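PDB 6DRU: glycosyl hydrolases family 31 family protein from Aspergillus niger, which catalyses the release of alpha-xylose from the non-reducing terminal glucose of xyloglucan oligosaccharides, as an alpha-xylosidase of glycoside hydrolase family 31. Local coordinates for residues V497-G502 and L545-F550; V586-L591 and Y679-E684; P653-L656 and E661-V664; V692-P697 and P702-G707. One frame throughout, in Å; residues are numbered along the deposited sequence.

Interaction 1: V497-G502 and L545-F550; sequences VQVASG and LAWTTF
A buried, apolar helix-to-helix contact within the TIM-barrel domain brings the indole of Trp547, on helix 535-548, against Gln498 and Val499 of helix 492-508. The two backbones stay well apart: the closest CA atoms, those of Val499 and Trp547, are separated by 9.7 Å, and the tryptophan spans most of that distance by itself. Its CG stands anti to the backbone N (chi1 174°), which sends the six-membered ring toward the other helix with CZ2 and CH2 in the lead. Val499 answers with one methyl, CG2 lying 3.5 Å from Trp547 CZ2 and coming obliquely onto the rim of the ring. Gln498 offers only its first methylene, CB, at the ring edge and near its plane, 3.7 Å from Trp547 CH2. Beyond that carbon the glutamine chain bends at chi2 (-47°) and carries its amide away from the indole, where OE1 accepts a hydrogen bond from Ser485 OG and NE2 makes a weak one to Thr494 O. The pyrrole N-H of Trp547 is likewise used elsewhere, on Tyr643 OH. The neighbouring threonines turn back on their own segment: Thr548 OG1 donates to Leu545 O at 2.7 Å, while Thr549 N and OG1 both reach Ala546 O from the same face of its carbonyl plane. The polar ends of Gln498 and Trp547 both find partners outside the interface, so the two segments meet through carbon atoms, and the bond to Tyr643 would be expected to restrain rotation of the indole.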
# COMPACT_ATOMS: atom_id res chain seq x y z
N VAL A 497 -23.28 32.65 -11.13
CA VAL A 497 -22.52 31.43 -11.37
C VAL A 497 -23.42 30.21 -11.52
O VAL A 497 -23.01 29.22 -12.13
CB VAL A 497 -21.47 31.20 -10.27
CG1 VAL A 497 -20.66 32.47 -10.05
CG2 VAL A 497 -22.11 30.73 -8.99
N GLN A 498 -24.64 30.24 -10.96
CA GLN A 498 -25.51 29.07 -11.03
C GLN A 498 -25.90 28.74 -12.47
O GLN A 498 -26.15 27.58 -12.79
CB GLN A 498 -26.78 29.30 -10.20
CG GLN A 498 -26.53 29.49 -8.72
CD GLN A 498 -25.57 28.46 -8.16
OE1 GLN A 498 -25.87 27.26 -8.16
NE2 GLN A 498 -24.42 28.91 -7.68
N VAL A 499 -25.96 29.75 -13.34
CA VAL A 499 -26.39 29.53 -14.72
C VAL A 499 -25.42 28.60 -15.44
O VAL A 499 -25.82 27.63 -16.08
CB VAL A 499 -26.55 30.86 -15.46
CG1 VAL A 499 -27.12 30.63 -16.85
CG2 VAL A 499 -27.44 31.80 -14.66
N ALA A 500 -24.12 28.90 -15.33
CA ALA A 500 -23.12 28.10 -16.02
C ALA A 500 -23.08 26.66 -15.51
O ALA A 500 -22.76 25.74 -16.27
CB ALA A 500 -21.74 28.75 -15.88
N SER A 501 -23.41 26.46 -14.23
CA SER A 501 -23.46 25.10 -13.69
C SER A 501 -24.57 24.29 -14.34
O SER A 501 -24.38 23.12 -14.68
CB SER A 501 -23.63 25.15 -12.17
OG SER A 501 -23.48 23.86 -11.59
N GLY A 502 -25.75 24.89 -14.51
CA GLY A 502 -26.84 24.19 -15.16
C GLY A 502 -26.60 23.96 -16.64
O GLY A 502 -27.11 22.99 -17.21
N LEU A 545 -36.04 34.53 -7.92
CA LEU A 545 -37.30 33.80 -8.09
C LEU A 545 -37.81 33.92 -9.52
O LEU A 545 -38.40 32.97 -10.06
CB LEU A 545 -38.34 34.32 -7.09
CG LEU A 545 -39.64 33.54 -6.86
CD1 LEU A 545 -40.70 33.86 -7.90
CD2 LEU A 545 -39.36 32.05 -6.81
N ALA A 546 -37.61 35.08 -10.15
CA ALA A 546 -38.03 35.25 -11.54
C ALA A 546 -37.28 34.31 -12.47
O ALA A 546 -37.86 33.79 -13.43
CB ALA A 546 -37.84 36.71 -11.97
N TRP A 547 -36.00 34.08 -12.19
CA TRP A 547 -35.20 33.20 -13.05
C TRP A 547 -35.68 31.76 -12.96
O TRP A 547 -35.70 31.04 -13.96
CB TRP A 547 -33.73 33.30 -12.67
CG TRP A 547 -32.86 32.33 -13.41
CD1 TRP A 547 -32.92 32.02 -14.74
CD2 TRP A 547 -31.81 31.53 -12.86
NE1 TRP A 547 -31.97 31.08 -15.06
CE2 TRP A 547 -31.27 30.76 -13.92
CE3 TRP A 547 -31.26 31.38 -11.59
CZ2 TRP A 547 -30.22 29.86 -13.73
CZ3 TRP A 547 -30.22 30.50 -11.40
CH2 TRP A 547 -29.71 29.75 -12.47
N THR A 548 -36.07 31.31 -11.76
CA THR A 548 -36.50 29.93 -11.58
C THR A 548 -37.76 29.61 -12.38
O THR A 548 -38.05 28.44 -12.62
CB THR A 548 -36.74 29.63 -10.10
OG1 THR A 548 -37.87 30.39 -9.64
CG2 THR A 548 -35.52 30.01 -9.29
N THR A 549 -38.51 30.63 -12.81
CA THR A 549 -39.64 30.40 -13.70
C THR A 549 -39.19 29.78 -15.01
O THR A 549 -39.90 28.96 -15.60
CB THR A 549 -40.38 31.71 -13.97
OG1 THR A 549 -40.55 32.43 -12.74
CG2 THR A 549 -41.75 31.43 -14.58
N PHE A 550 -38.00 30.15 -15.49
CA PHE A 550 -37.48 29.65 -16.76
C PHE A 550 -36.35 28.66 -16.52
O PHE A 550 -35.27 28.78 -17.11
CB PHE A 550 -37.04 30.82 -17.63
CG PHE A 550 -38.12 31.84 -17.86
CD1 PHE A 550 -39.01 31.71 -18.91
CD2 PHE A 550 -38.26 32.92 -17.00
CE1 PHE A 550 -40.01 32.64 -19.11
CE2 PHE A 550 -39.26 33.86 -17.20
CZ PHE A 550 -40.13 33.72 -18.26

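Interaction 2: V586-L591 and Y679-E684; sequences VSYIHL and YWWTNE. With NAG (2-acetamido-2-deoxy-beta-D-glucopyranose), chain K.
Leu591 and Trp680 mark the nearest approach of the two backbones, with their CA atoms 12.0 Å apart: residues 586-591 are helical, part of helix 582-594, while residues 679-684 form the tight turn of a beta hairpin between strands 677-679 and 685-686. The hairpin is closed by Tyr679 N to Glu684 O at 2.8 Å and by Asn683 N to Tyr679 O, and Thr682 OG1 accepts from Glu684 N in an ST turn. Side chains alone bridge the space to the helix. Trp680 has CG anti to the backbone N (chi1 -173°), which directs its indole toward the helix; Leu591 passes alongside, pointing the other way, with CD1 4.1 Å from Trp680 CZ2. Beside them Tyr588 extends its phenol so that OH lies 3.6 Å from Trp681 CZ2, an oblique meeting that uses no polar bond. The hydroxyl is instead hydrogen-bonded to Gln699 O, and Trp681 NE1 to Ile701 O, so both aromatic groups are fixed by the loop between strands 690-695 and 703-705. Trp681 also stacks on His700, and Trp680 makes a cation-pi contact with Arg709. The contact thus joins a helix of the TIM-barrel domain to a hairpin of the C-terminal domain. On the tip of that hairpin Asn683, in a left-handed conformation (phi 61°), carries an N-linked glycan, its ND2 bonded covalently to C1 of the N-acetylglucosamine at 1.4 Å.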
# COMPACT_ATOMS: atom_id res chain seq x y z
N VAL A 586 -46.09 36.43 -7.09
CA VAL A 586 -47.26 35.64 -7.49
C VAL A 586 -47.44 35.69 -9.01
O VAL A 586 -47.94 34.73 -9.61
CB VAL A 586 -48.51 36.13 -6.74
CG1 VAL A 586 -49.75 35.38 -7.20
CG2 VAL A 586 -48.32 35.96 -5.24
N SER A 587 -47.03 36.78 -9.66
CA SER A 587 -47.15 36.86 -11.11
C SER A 587 -46.29 35.81 -11.79
O SER A 587 -46.72 35.17 -12.75
CB SER A 587 -46.77 38.26 -11.59
OG SER A 587 -45.37 38.47 -11.51
N TYR A 588 -45.06 35.62 -11.30
CA TYR A 588 -44.19 34.60 -11.88
C TYR A 588 -44.67 33.20 -11.57
O TYR A 588 -44.43 32.27 -12.35
CB TYR A 588 -42.75 34.81 -11.40
CG TYR A 588 -42.03 35.90 -12.16
CD1 TYR A 588 -41.56 35.69 -13.45
CD2 TYR A 588 -41.82 37.15 -11.58
CE1 TYR A 588 -40.90 36.68 -14.14
CE2 TYR A 588 -41.17 38.15 -12.27
CZ TYR A 588 -40.71 37.91 -13.55
OH TYR A 588 -40.05 38.90 -14.24
N ILE A 589 -45.35 33.01 -10.43
CA ILE A 589 -45.98 31.72 -10.14
C ILE A 589 -47.06 31.42 -11.17
O ILE A 589 -47.15 30.30 -11.69
CB ILE A 589 -46.54 31.70 -8.71
CG1 ILE A 589 -45.40 31.74 -7.69
CG2 ILE A 589 -47.41 30.48 -8.49
CD1 ILE A 589 -45.86 31.73 -6.25
N HIS A 590 -47.89 32.41 -11.49
CA HIS A 590 -48.92 32.22 -12.51
C HIS A 590 -48.30 32.03 -13.89
O HIS A 590 -48.78 31.20 -14.68
CB HIS A 590 -49.88 33.40 -12.51
CG HIS A 590 -50.92 33.33 -11.43
ND1 HIS A 590 -50.96 34.21 -10.37
CD2 HIS A 590 -51.97 32.48 -11.26
CE1 HIS A 590 -51.98 33.91 -9.59
NE2 HIS A 590 -52.61 32.87 -10.10
N LEU A 591 -47.25 32.79 -14.21
CA LEU A 591 -46.58 32.62 -15.49
C LEU A 591 -46.01 31.22 -15.64
O LEU A 591 -46.01 30.64 -16.73
CB LEU A 591 -45.47 33.67 -15.64
CG LEU A 591 -44.58 33.55 -16.89
CD1 LEU A 591 -45.42 33.67 -18.16
CD2 LEU A 591 -43.47 34.59 -16.87
N TYR A 679 -38.92 40.89 -27.60
CA TYR A 679 -38.82 41.05 -26.16
C TYR A 679 -40.16 40.76 -25.51
O TYR A 679 -41.22 41.16 -26.00
CB TYR A 679 -38.35 42.46 -25.82
CG TYR A 679 -37.87 42.61 -24.39
CD1 TYR A 679 -36.83 41.83 -23.90
CD2 TYR A 679 -38.44 43.55 -23.54
CE1 TYR A 679 -36.39 41.97 -22.60
CE2 TYR A 679 -38.00 43.69 -22.24
CZ TYR A 679 -36.97 42.90 -21.78
OH TYR A 679 -36.53 43.04 -20.48
N TRP A 680 -40.12 40.03 -24.39
CA TRP A 680 -41.34 39.52 -23.78
C TRP A 680 -42.21 40.64 -23.23
O TRP A 680 -43.44 40.60 -23.34
CB TRP A 680 -41.00 38.52 -22.68
CG TRP A 680 -42.19 37.83 -22.10
CD1 TRP A 680 -42.96 38.24 -21.05
CD2 TRP A 680 -42.76 36.58 -22.54
NE1 TRP A 680 -43.97 37.34 -20.81
CE2 TRP A 680 -43.86 36.31 -21.71
CE3 TRP A 680 -42.43 35.68 -23.56
CZ2 TRP A 680 -44.65 35.17 -21.87
CZ3 TRP A 680 -43.21 34.55 -23.71
CH2 TRP A 680 -44.31 34.30 -22.87
N TRP A 681 -41.59 41.66 -22.63
CA TRP A 681 -42.35 42.66 -21.88
C TRP A 681 -42.78 43.85 -22.71
O TRP A 681 -43.75 44.53 -22.34
CB TRP A 681 -41.52 43.13 -20.68
CG TRP A 681 -41.03 42.00 -19.84
CD1 TRP A 681 -39.75 41.56 -19.72
CD2 TRP A 681 -41.83 41.12 -19.04
NE1 TRP A 681 -39.69 40.48 -18.88
CE2 TRP A 681 -40.96 40.19 -18.44
CE3 TRP A 681 -43.20 41.04 -18.75
CZ2 TRP A 681 -41.41 39.19 -17.58
CZ3 TRP A 681 -43.64 40.05 -17.90
CH2 TRP A 681 -42.75 39.14 -17.32
N THR A 682 -42.11 44.13 -23.82
CA THR A 682 -42.47 45.25 -24.68
C THR A 682 -42.97 44.83 -26.05
O THR A 682 -43.46 45.68 -26.80
CB THR A 682 -41.27 46.19 -24.86
OG1 THR A 682 -40.30 45.58 -25.73
CG2 THR A 682 -40.62 46.50 -23.52
N ASN A 683 -42.86 43.54 -26.40
CA ASN A 683 -43.25 43.01 -27.70
C ASN A 683 -42.47 43.65 -28.85
O ASN A 683 -42.88 43.55 -30.01
CB ASN A 683 -44.76 43.16 -27.94
CG ASN A 683 -45.57 42.17 -27.15
OD1 ASN A 683 -45.21 41.00 -27.05
ND2 ASN A 683 -46.67 42.63 -26.58
N GLU A 684 -41.35 44.30 -28.54
CA GLU A 684 -40.53 44.92 -29.57
C GLU A 684 -39.61 43.89 -30.19
O GLU A 684 -39.09 43.00 -29.50
CB GLU A 684 -39.72 46.07 -28.98
CG GLU A 684 -38.79 46.75 -29.98
CD GLU A 684 -38.31 48.11 -29.50
OE1 GLU A 684 -39.05 48.78 -28.75
OE2 GLU A 684 -37.19 48.51 -29.89
C1 NAG K . -47.43 41.62 -25.88
C2 NAG K . -48.29 42.48 -24.99
C3 NAG K . -49.12 41.66 -24.07
C4 NAG K . -49.90 40.62 -24.86
C5 NAG K . -48.97 39.84 -25.76
C6 NAG K . -49.78 38.90 -26.63
C7 NAG K . -47.55 44.76 -24.44
C8 NAG K . -48.53 45.33 -25.44
N2 NAG K . -47.46 43.36 -24.24
O3 NAG K . -49.98 42.50 -23.34
O4 NAG K . -50.53 39.73 -23.96
O5 NAG K . -48.26 40.72 -26.59
O6 NAG K . -48.91 38.21 -27.51
O7 NAG K . -46.83 45.50 -23.80

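Interaction 3: P653-L656 and E661-V664; sequences PVTL and EWPV. With NAG (2-acetamido-2-deoxy-beta-D-glucopyranose), chain E.
Val654 places its backbone CA almost squarely over the six-membered ring of Trp662, a CH-pi contact with CA 3.9 Å from the ring centroid and 12° off the normal. The indole belongs to strand 661-666, which pairs in antiparallel fashion with strand 690-695 in the C-terminal domain; residues 653-656 are the irregular chain that precedes it. Both methyls of Val654 add to the cover: CG2 sits over the same face, 3.8 Å from Trp662 CD2, while CG1 lies near CE3 and CZ3. On the opposite face the ring of Pro663 follows, with CD above the rim, so the indole is held between a valine and the next residue of its own strand. Trp662 CG is anti to the backbone N (chi1 -163°), which lays the ring back across 653-656. Farther along, Leu656 runs roughly perpendicular to the tryptophan side chain, CB lying 4.1 Å from Trp662 CZ3. The Pro653 carbonyl is close to Trp662 NE1 but too poorly aligned for a bond; NE1 makes a weak one to Ser652 OG. Thr655 hydrogen-bonds to a glycan that is attached elsewhere on the protein: its OG1 donates to the acetamide of an N-acetylglucosamine, whose methyl C8 lies 3.7 Å from Leu656 CD1. In that bond, Thr655 OG1 stands 2.7 Å from O7, the acetamide carbonyl oxygen.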
# COMPACT_ATOMS: atom_id res chain seq x y z
N PRO A 653 -30.74 36.25 -16.80
CA PRO A 653 -31.12 36.84 -15.51
C PRO A 653 -30.30 38.08 -15.19
O PRO A 653 -29.16 38.23 -15.63
CB PRO A 653 -30.83 35.72 -14.51
CG PRO A 653 -30.65 34.48 -15.32
CD PRO A 653 -30.12 34.93 -16.64
N VAL A 654 -30.90 38.97 -14.41
CA VAL A 654 -30.21 40.16 -13.92
C VAL A 654 -29.44 39.77 -12.67
O VAL A 654 -30.02 39.35 -11.66
CB VAL A 654 -31.20 41.30 -13.63
CG1 VAL A 654 -30.50 42.44 -12.91
CG2 VAL A 654 -31.82 41.80 -14.93
N THR A 655 -28.11 39.92 -12.72
CA THR A 655 -27.23 39.46 -11.65
C THR A 655 -26.58 40.62 -10.90
O THR A 655 -25.55 40.42 -10.24
CB THR A 655 -26.16 38.54 -12.22
OG1 THR A 655 -25.28 39.29 -13.07
CG2 THR A 655 -26.80 37.42 -13.03
N LEU A 656 -27.16 41.81 -10.97
CA LEU A 656 -26.62 42.97 -10.27
C LEU A 656 -27.75 43.75 -9.62
O LEU A 656 -28.88 43.76 -10.13
CB LEU A 656 -25.84 43.89 -11.22
CG LEU A 656 -24.50 43.36 -11.73
CD1 LEU A 656 -23.87 44.35 -12.69
CD2 LEU A 656 -23.56 43.07 -10.57
N GLU A 661 -31.68 48.68 -16.70
CA GLU A 661 -31.31 48.33 -18.06
C GLU A 661 -30.36 47.14 -18.01
O GLU A 661 -29.46 47.10 -17.17
CB GLU A 661 -30.61 49.49 -18.77
CG GLU A 661 -31.50 50.64 -19.20
CD GLU A 661 -31.04 51.25 -20.51
OE1 GLU A 661 -30.18 50.64 -21.18
OE2 GLU A 661 -31.50 52.36 -20.85
N TRP A 662 -30.56 46.18 -18.91
CA TRP A 662 -29.72 44.99 -18.92
C TRP A 662 -29.23 44.73 -20.34
O TRP A 662 -30.04 44.74 -21.29
CB TRP A 662 -30.48 43.78 -18.38
CG TRP A 662 -29.57 42.66 -17.99
CD1 TRP A 662 -29.43 41.46 -18.61
CD2 TRP A 662 -28.63 42.67 -16.90
NE1 TRP A 662 -28.48 40.70 -17.96
CE2 TRP A 662 -27.98 41.42 -16.91
CE3 TRP A 662 -28.30 43.60 -15.91
CZ2 TRP A 662 -27.00 41.09 -15.97
CZ3 TRP A 662 -27.33 43.27 -14.99
CH2 TRP A 662 -26.69 42.02 -15.02
N PRO A 663 -27.93 44.48 -20.53
CA PRO A 663 -27.43 44.20 -21.88
C PRO A 663 -27.50 42.72 -22.23
O PRO A 663 -26.81 41.90 -21.62
CB PRO A 663 -25.98 44.70 -21.82
CG PRO A 663 -25.60 44.61 -20.35
CD PRO A 663 -26.86 44.42 -19.53
N VAL A 664 -28.33 42.37 -23.21
CA VAL A 664 -28.52 40.99 -23.64
C VAL A 664 -27.97 40.85 -25.05
O VAL A 664 -28.28 41.66 -25.93
CB VAL A 664 -30.00 40.59 -23.59
CG1 VAL A 664 -30.18 39.16 -24.09
CG2 VAL A 664 -30.54 40.73 -22.17
C1 NAG E . -19.44 38.24 -15.50
C2 NAG E . -19.95 38.81 -14.20
C3 NAG E . -18.86 39.12 -13.24
C4 NAG E . -17.94 37.94 -13.09
C5 NAG E . -17.43 37.53 -14.46
C6 NAG E . -16.49 36.35 -14.33
C7 NAG E . -22.09 40.04 -14.20
C8 NAG E . -22.88 41.29 -14.49
N2 NAG E . -20.70 40.00 -14.46
O3 NAG E . -19.43 39.48 -12.00
O4 NAG E . -16.85 38.28 -12.27
O5 NAG E . -18.54 37.18 -15.26
O6 NAG E . -16.95 35.28 -15.13
O7 NAG E . -22.65 39.06 -13.75

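Interaction 4: V692-P697 and P702-G707; sequences VKVPAP and PVFHLG
Ala696 and Pro702 bring the two segments nearest, their CA atoms 6.3 Å apart just where the chain leaves strand 690-695 and before it enters strand 703-705, and the backbones separate from there. Val692 and Val694 of the strand, and Ala696 just past its end, all direct CB at the second segment, while Lys693 and Pro695 point away. Phe704 comes from the opposite direction to meet the two valines. With CG anti to the carbonyl carbon (chi1 -59°), its ring extends toward them and leads with CZ. Val694 CG1 is 3.3 Å from Phe704 CZ, at the ring edge and near its plane, whereas Val692 CG2 approaches the same atom obliquely, at 3.9 Å. The two strands lie in different sheets: 690-695 pairs with 661-666, while 703-705 runs inside a six-stranded antiparallel sheet. Phe704 thus packs between facing layers of the beta-sandwich of the C-terminal domain, with Val664 and Leu666 from one layer and Leu650 and Trp677 from the other also touching it. Nearer the connecting loop, Pro702 takes over. Its CG rests 4.1 Å from Ala696 CB, and its CB lies 4.3 Å from CG2 of Val694, whose CG1 makes the closer approach to the phenylalanine. Arg543, on helix 535-548 of the barrel, reaches in to donate from NH2 to Ala696 O.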
# COMPACT_ATOMS: atom_id res chain seq x y z
N VAL A 692 -28.12 44.26 -27.18
CA VAL A 692 -29.16 45.26 -26.99
C VAL A 692 -29.36 45.47 -25.49
O VAL A 692 -29.22 44.55 -24.69
CB VAL A 692 -30.49 44.85 -27.68
CG1 VAL A 692 -30.25 44.57 -29.15
CG2 VAL A 692 -31.10 43.64 -27.00
N LYS A 693 -29.68 46.71 -25.13
CA LYS A 693 -29.97 47.07 -23.74
C LYS A 693 -31.48 47.24 -23.60
O LYS A 693 -32.05 48.22 -24.09
CB LYS A 693 -29.22 48.35 -23.34
CG LYS A 693 -27.73 48.14 -23.13
CD LYS A 693 -26.95 49.42 -23.41
CE LYS A 693 -25.46 49.13 -23.58
NZ LYS A 693 -25.18 48.36 -24.83
N VAL A 694 -32.12 46.29 -22.93
CA VAL A 694 -33.57 46.25 -22.82
C VAL A 694 -34.01 46.75 -21.45
O VAL A 694 -33.23 46.70 -20.49
CB VAL A 694 -34.10 44.84 -23.10
CG1 VAL A 694 -33.75 44.43 -24.51
CG2 VAL A 694 -33.52 43.86 -22.10
N PRO A 695 -35.24 47.25 -21.32
CA PRO A 695 -35.74 47.68 -20.00
C PRO A 695 -35.91 46.49 -19.08
O PRO A 695 -36.64 45.54 -19.38
CB PRO A 695 -37.08 48.34 -20.33
CG PRO A 695 -37.51 47.71 -21.61
CD PRO A 695 -36.24 47.48 -22.38
N ALA A 696 -35.22 46.53 -17.94
CA ALA A 696 -35.26 45.46 -16.95
C ALA A 696 -35.58 46.04 -15.58
O ALA A 696 -34.70 46.17 -14.72
CB ALA A 696 -33.93 44.70 -16.92
N PRO A 697 -36.85 46.39 -15.33
CA PRO A 697 -37.24 46.76 -13.96
C PRO A 697 -37.24 45.53 -13.06
O PRO A 697 -36.97 44.42 -13.53
CB PRO A 697 -38.65 47.33 -14.14
CG PRO A 697 -39.17 46.66 -15.37
CD PRO A 697 -37.98 46.47 -16.27
N PRO A 702 -35.15 39.72 -18.19
CA PRO A 702 -34.90 39.80 -19.64
C PRO A 702 -35.10 38.47 -20.35
O PRO A 702 -34.33 37.52 -20.16
CB PRO A 702 -33.45 40.27 -19.72
CG PRO A 702 -33.22 40.99 -18.43
CD PRO A 702 -34.03 40.25 -17.41
N VAL A 703 -36.15 38.39 -21.17
CA VAL A 703 -36.50 37.19 -21.91
C VAL A 703 -36.96 37.60 -23.31
O VAL A 703 -37.85 38.44 -23.45
CB VAL A 703 -37.59 36.36 -21.20
CG1 VAL A 703 -38.14 35.28 -22.13
CG2 VAL A 703 -37.06 35.74 -19.92
N PHE A 704 -36.35 37.01 -24.33
CA PHE A 704 -36.79 37.15 -25.71
C PHE A 704 -37.38 35.83 -26.18
O PHE A 704 -37.24 34.79 -25.52
CB PHE A 704 -35.63 37.56 -26.62
CG PHE A 704 -34.98 38.86 -26.24
CD1 PHE A 704 -34.06 38.90 -25.20
CD2 PHE A 704 -35.28 40.02 -26.91
CE1 PHE A 704 -33.46 40.09 -24.85
CE2 PHE A 704 -34.68 41.22 -26.56
CZ PHE A 704 -33.77 41.24 -25.53
N HIS A 705 -38.05 35.86 -27.32
CA HIS A 705 -38.62 34.64 -27.86
C HIS A 705 -38.63 34.68 -29.38
O HIS A 705 -38.82 35.74 -29.98
CB HIS A 705 -40.04 34.39 -27.32
CG HIS A 705 -41.07 35.36 -27.83
ND1 HIS A 705 -41.69 35.20 -29.05
CD2 HIS A 705 -41.58 36.48 -27.28
CE1 HIS A 705 -42.55 36.19 -29.23
NE2 HIS A 705 -42.50 36.98 -28.17
N LEU A 706 -38.40 33.52 -29.99
CA LEU A 706 -38.49 33.36 -31.43
C LEU A 706 -39.90 32.92 -31.81
O LEU A 706 -40.60 32.27 -31.03
CB LEU A 706 -37.48 32.33 -31.92
CG LEU A 706 -36.00 32.69 -31.71
CD1 LEU A 706 -35.11 31.49 -31.98
CD2 LEU A 706 -35.61 33.86 -32.59
N GLY A 707 -40.31 33.29 -33.02
CA GLY A 707 -41.67 33.02 -33.44
C GLY A 707 -42.66 33.83 -32.61
O GLY A 707 -42.31 34.77 -31.90

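Interactions 3 and 4 share a two-stranded sheet: Val664 N is hydrogen-bonded to Val692 O at 2.8 Å. Interactions 2 and 4 are joined by hydrogen bonds from Trp680 N to Val703 O at 2.9 Å and from Tyr679 OH to Pro695 O at 2.7 Å. Interaction 1 links this C-terminal group to the barrel, with Trp547 CD1 3.4 Å from Pro653 CG and Phe550 CE2 4.0 Å from Val703 CG2. Within the barrel domain, Ala546 CB packs 3.5 Å from Tyr588 CZ of interaction 2. Interaction 1 also lies nearest catalysis: the Gln498 side chain is about 9 Å from that of Asp487, the proton donor lining the xylose pocket. Interactions 2, 3 and 4 lie away from that pocket.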